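Local coordinates for protein cellulase (Uncultured bacterium, PDB 6XSO) that probably hydrolyses internal beta-1,4 linkages of cellulose and related plant polysaccharides as a broad-specificity endoglucanase of glycoside hydrolase family 5, subfamily 4, at residues K137-E151 and S201-F213. Sequence-based numbering, arbitrary orientation.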
# COMPACT_ATOMS: atom_id res chain seq x y z
N LYS A 137 -12.00 10.97 -2.17
CA LYS A 137 -11.83 11.67 -0.90
C LYS A 137 -12.68 11.04 0.19
O LYS A 137 -13.78 10.54 -0.07
CB LYS A 137 -12.21 13.15 -1.03
CG LYS A 137 -11.41 13.90 -2.08
CD LYS A 137 -11.57 15.40 -1.89
CE LYS A 137 -10.77 16.22 -2.86
NZ LYS A 137 -9.31 15.96 -2.76
N ALA A 138 -12.17 11.11 1.42
CA ALA A 138 -12.88 10.64 2.61
C ALA A 138 -13.88 11.71 3.01
O ALA A 138 -13.68 12.49 3.94
CB ALA A 138 -11.90 10.31 3.73
N ASP A 139 -14.96 11.75 2.24
CA ASP A 139 -16.02 12.74 2.37
C ASP A 139 -17.25 12.03 1.83
O ASP A 139 -17.18 11.48 0.72
CB ASP A 139 -15.70 13.97 1.53
CG ASP A 139 -16.80 15.01 1.58
OD1 ASP A 139 -17.87 14.81 0.95
OD2 ASP A 139 -16.62 16.04 2.27
N GLU A 140 -18.32 11.94 2.63
CA GLU A 140 -19.43 11.07 2.24
C GLU A 140 -20.13 11.58 0.98
O GLU A 140 -20.67 10.78 0.21
CB GLU A 140 -20.42 10.89 3.40
CG GLU A 140 -21.38 9.74 3.15
CD GLU A 140 -22.22 9.40 4.35
OE1 GLU A 140 -21.94 9.95 5.43
OE2 GLU A 140 -23.16 8.59 4.16
N ALA A 141 -20.14 12.89 0.74
CA ALA A 141 -20.68 13.38 -0.53
C ALA A 141 -19.81 12.94 -1.71
O ALA A 141 -20.31 12.57 -2.77
CB ALA A 141 -20.86 14.90 -0.49
N ASN A 142 -18.49 12.98 -1.54
CA ASN A 142 -17.60 12.47 -2.58
C ASN A 142 -17.84 10.99 -2.82
O ASN A 142 -17.92 10.54 -3.97
CB ASN A 142 -16.16 12.73 -2.14
CG ASN A 142 -15.12 12.20 -3.13
OD1 ASN A 142 -14.85 11.00 -3.17
ND2 ASN A 142 -14.52 13.09 -3.91
N TYR A 143 -17.95 10.21 -1.73
CA TYR A 143 -18.26 8.79 -1.88
C TYR A 143 -19.56 8.58 -2.65
O TYR A 143 -19.61 7.78 -3.59
CB TYR A 143 -18.30 8.08 -0.52
CG TYR A 143 -18.79 6.65 -0.69
CD1 TYR A 143 -18.03 5.70 -1.37
CD2 TYR A 143 -20.02 6.25 -0.18
CE1 TYR A 143 -18.49 4.41 -1.55
CE2 TYR A 143 -20.47 4.96 -0.34
CZ TYR A 143 -19.71 4.04 -1.02
OH TYR A 143 -20.22 2.76 -1.18
N ASN A 144 -20.64 9.26 -2.25
CA ASN A 144 -21.90 9.03 -2.94
C ASN A 144 -21.79 9.37 -4.42
O ASN A 144 -22.37 8.69 -5.27
CB ASN A 144 -23.02 9.85 -2.29
CG ASN A 144 -23.41 9.32 -0.91
OD1 ASN A 144 -23.17 8.16 -0.59
ND2 ASN A 144 -24.02 10.18 -0.10
N GLN A 145 -21.04 10.42 -4.73
CA GLN A 145 -20.91 10.86 -6.12
C GLN A 145 -20.09 9.88 -6.94
O GLN A 145 -20.42 9.60 -8.10
CB GLN A 145 -20.24 12.23 -6.15
CG GLN A 145 -19.89 12.72 -7.55
CD GLN A 145 -19.04 13.98 -7.53
OE1 GLN A 145 -19.52 15.06 -7.18
NE2 GLN A 145 -17.77 13.83 -7.89
N ASN A 146 -19.02 9.33 -6.36
CA ASN A 146 -18.01 8.59 -7.11
C ASN A 146 -18.08 7.08 -6.91
O ASN A 146 -17.29 6.35 -7.53
CB ASN A 146 -16.62 9.09 -6.69
CG ASN A 146 -16.32 10.46 -7.23
OD1 ASN A 146 -16.88 10.89 -8.22
ND2 ASN A 146 -15.44 11.17 -6.55
N LYS A 147 -19.03 6.60 -6.10
CA LYS A 147 -19.15 5.17 -5.83
C LYS A 147 -19.22 4.36 -7.12
O LYS A 147 -18.52 3.35 -7.28
CB LYS A 147 -20.42 4.94 -4.99
CG LYS A 147 -20.88 3.49 -4.88
CD LYS A 147 -22.14 3.34 -4.02
CE LYS A 147 -22.74 1.95 -4.18
NZ LYS A 147 -23.45 1.47 -2.97
N ALA A 148 -20.05 4.78 -8.07
CA ALA A 148 -20.22 4.00 -9.29
C ALA A 148 -18.93 3.92 -10.10
O ALA A 148 -18.56 2.85 -10.59
CB ALA A 148 -21.34 4.60 -10.15
N LYS A 149 -18.23 5.04 -10.24
CA LYS A 149 -16.98 5.04 -11.01
C LYS A 149 -15.91 4.21 -10.32
O LYS A 149 -15.15 3.47 -10.97
CB LYS A 149 -16.47 6.46 -11.20
CG LYS A 149 -15.49 6.62 -12.35
CD LYS A 149 -16.21 7.14 -13.60
CE LYS A 149 -16.33 8.66 -13.60
NZ LYS A 149 -16.78 9.19 -14.91
N TYR A 150 -15.80 4.36 -8.99
CA TYR A 150 -14.83 3.60 -8.20
C TYR A 150 -15.10 2.10 -8.29
O TYR A 150 -14.16 1.31 -8.48
CB TYR A 150 -14.88 4.09 -6.75
CG TYR A 150 -13.99 3.33 -5.81
CD1 TYR A 150 -14.49 2.33 -4.99
CD2 TYR A 150 -12.65 3.65 -5.70
CE1 TYR A 150 -13.68 1.65 -4.11
CE2 TYR A 150 -11.84 2.95 -4.84
CZ TYR A 150 -12.36 1.97 -4.05
OH TYR A 150 -11.60 1.26 -3.16
N GLU A 151 -16.36 1.69 -8.14
CA GLU A 151 -16.70 0.28 -8.32
C GLU A 151 -16.36 -0.20 -9.73
O GLU A 151 -15.84 -1.31 -9.90
CB GLU A 151 -18.17 0.02 -7.96
CG GLU A 151 -18.45 0.17 -6.47
CD GLU A 151 -19.84 -0.29 -6.03
OE1 GLU A 151 -20.56 -0.95 -6.81
OE2 GLU A 151 -20.22 0.02 -4.88
N SER A 201 -18.30 12.23 8.53
CA SER A 201 -18.44 12.04 7.09
C SER A 201 -17.28 11.24 6.54
O SER A 201 -17.46 10.35 5.69
CB SER A 201 -18.50 13.41 6.41
OG SER A 201 -18.78 13.31 5.02
N ALA A 202 -16.08 11.53 7.04
CA ALA A 202 -14.86 10.92 6.52
C ALA A 202 -14.82 9.43 6.80
O ALA A 202 -14.51 8.64 5.90
CB ALA A 202 -13.67 11.63 7.14
N TYR A 203 -15.16 9.02 8.02
CA TYR A 203 -15.14 7.59 8.32
C TYR A 203 -16.27 6.85 7.63
O TYR A 203 -16.09 5.71 7.19
CB TYR A 203 -15.08 7.35 9.83
CG TYR A 203 -13.85 7.98 10.44
CD1 TYR A 203 -12.57 7.64 10.01
CD2 TYR A 203 -13.95 8.92 11.44
CE1 TYR A 203 -11.45 8.24 10.55
CE2 TYR A 203 -12.82 9.52 11.98
CZ TYR A 203 -11.57 9.18 11.53
OH TYR A 203 -10.44 9.77 12.05
N ASN A 204 -17.44 7.49 7.46
CA ASN A 204 -18.47 6.87 6.63
C ASN A 204 -17.98 6.65 5.20
O ASN A 204 -18.28 5.62 4.58
CB ASN A 204 -19.72 7.75 6.60
CG ASN A 204 -20.55 7.66 7.87
OD1 ASN A 204 -20.26 6.88 8.78
ND2 ASN A 204 -21.60 8.48 7.94
N ALA A 205 -17.24 7.62 4.66
CA ALA A 205 -16.72 7.50 3.29
C ALA A 205 -15.65 6.41 3.19
O ALA A 205 -15.67 5.61 2.25
CB ALA A 205 -16.15 8.84 2.82
N ILE A 206 -14.69 6.39 4.13
CA ILE A 206 -13.70 5.32 4.16
C ILE A 206 -14.41 3.97 4.15
O ILE A 206 -14.08 3.07 3.37
CB ILE A 206 -12.78 5.45 5.39
CG1 ILE A 206 -11.85 6.66 5.24
CG2 ILE A 206 -12.01 4.12 5.59
CD1 ILE A 206 -10.74 6.47 4.25
N ASN A 207 -15.38 3.81 5.04
CA ASN A 207 -16.05 2.52 5.17
C ASN A 207 -16.87 2.20 3.94
O ASN A 207 -16.91 1.04 3.53
CB ASN A 207 -16.89 2.49 6.44
CG ASN A 207 -16.04 2.56 7.69
OD1 ASN A 207 -14.85 2.21 7.68
ND2 ASN A 207 -16.64 3.02 8.78
N GLY A 208 -17.44 3.22 3.30
CA GLY A 208 -18.17 3.02 2.06
C GLY A 208 -17.27 2.59 0.92
O GLY A 208 -17.58 1.64 0.20
N TYR A 209 -16.14 3.28 0.74
CA TYR A 209 -15.21 2.88 -0.31
C TYR A 209 -14.68 1.46 -0.05
O TYR A 209 -14.54 0.66 -0.99
CB TYR A 209 -14.06 3.88 -0.41
CG TYR A 209 -14.37 5.11 -1.26
CD1 TYR A 209 -14.57 4.99 -2.63
CD2 TYR A 209 -14.46 6.39 -0.69
CE1 TYR A 209 -14.86 6.09 -3.41
CE2 TYR A 209 -14.72 7.50 -1.48
CZ TYR A 209 -14.92 7.34 -2.83
OH TYR A 209 -15.17 8.38 -3.69
N ALA A 210 -14.41 1.13 1.21
CA ALA A 210 -13.95 -0.22 1.54
C ALA A 210 -14.98 -1.28 1.15
O ALA A 210 -14.63 -2.30 0.55
CB ALA A 210 -13.61 -0.31 3.03
N ARG A 211 -16.26 -1.05 1.48
CA ARG A 211 -17.35 -1.94 1.09
C ARG A 211 -17.46 -2.03 -0.42
O ARG A 211 -17.61 -3.13 -0.99
CB ARG A 211 -18.68 -1.38 1.59
CG ARG A 211 -19.05 -1.61 3.02
CD ARG A 211 -20.58 -1.42 3.19
NE ARG A 211 -21.12 -0.17 2.64
CZ ARG A 211 -21.07 1.02 3.25
NH1 ARG A 211 -20.49 1.16 4.43
NH2 ARG A 211 -21.60 2.09 2.67
N SER A 212 -17.42 -0.88 -1.09
CA SER A 212 -17.55 -0.86 -2.54
C SER A 212 -16.44 -1.66 -3.20
O SER A 212 -16.70 -2.39 -4.16
CB SER A 212 -17.52 0.59 -3.04
OG SER A 212 -18.79 1.21 -2.94
N PHE A 213 -15.21 -1.52 -2.70
CA PHE A 213 -14.06 -2.27 -3.22
C PHE A 213 -14.28 -3.76 -3.09
O PHE A 213 -14.17 -4.50 -4.07
CB PHE A 213 -12.83 -1.83 -2.42
CG PHE A 213 -11.65 -2.77 -2.49
CD1 PHE A 213 -10.94 -2.96 -3.66
CD2 PHE A 213 -11.22 -3.41 -1.34
CE1 PHE A 213 -9.82 -3.79 -3.69
CE2 PHE A 213 -10.11 -4.23 -1.35
CZ PHE A 213 -9.40 -4.42 -2.52
O HOH W 1 -22.37 1.62 0.14
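Tyr209 wedges between Tyr143 and Tyr150, fitting as a knob into the hole made by these two, Asn142 and Asn146. Both aromatic pairs are edge-to-face, each with centroids 4.8 Å apart: Tyr143 turns its edge onto the face of Tyr209, setting CD1 above the ring centre, and Tyr209 in turn points its CD1 edge at the face of Tyr150. Tyr143 is itself a knob among Ala205, Gly208, Tyr209 and Ser212. With its CG anti to the backbone N (chi1 173°), its ring lies over helix 201-213, where Gly208 CA makes a CH-pi contact 3.9 Å from the ring centroid; the absence of a side chain at Gly208 lets the ring come this close. Nearer the helix starts, Ala138 CB packs on Ala202 and Ile206.

Among the hydrogen bonds, Tyr209 OH donates to Asn142 OD1 (2.7 Å), which also accepts from Lys137 N above its carbonyl plane. An alanine in place of Tyr209 would be likely to leave a gap between the two tyrosine rings and take from Asn142 OD1 one of its two stronger donors. Ser212 OG donates to the anti lone pair of Glu151 OE2 (2.7 Å) and lies 2.7 Å from Tyr143 OH, while a water joins that hydroxyl to Arg211 NH2. At the other end, Glu140 N donates nearly straight to Ser201 OG (2.8 Å), and Asn204 ND2 reaches Glu140 OE1 (2.9 Å) from above the carboxylate plane.

Segments 140-151 and 201-213 run near parallel at 26° with their axes 8.4 Å apart, and belong to the longer helices 140-161 and 196-219, neighbours on the outside of the TIM barrel. Strand 168-171 lies between them in the chain; Tyr150 OH bonds to Ser172 O just beyond it, and Ala210 and Phe213 pack on strand 229-232.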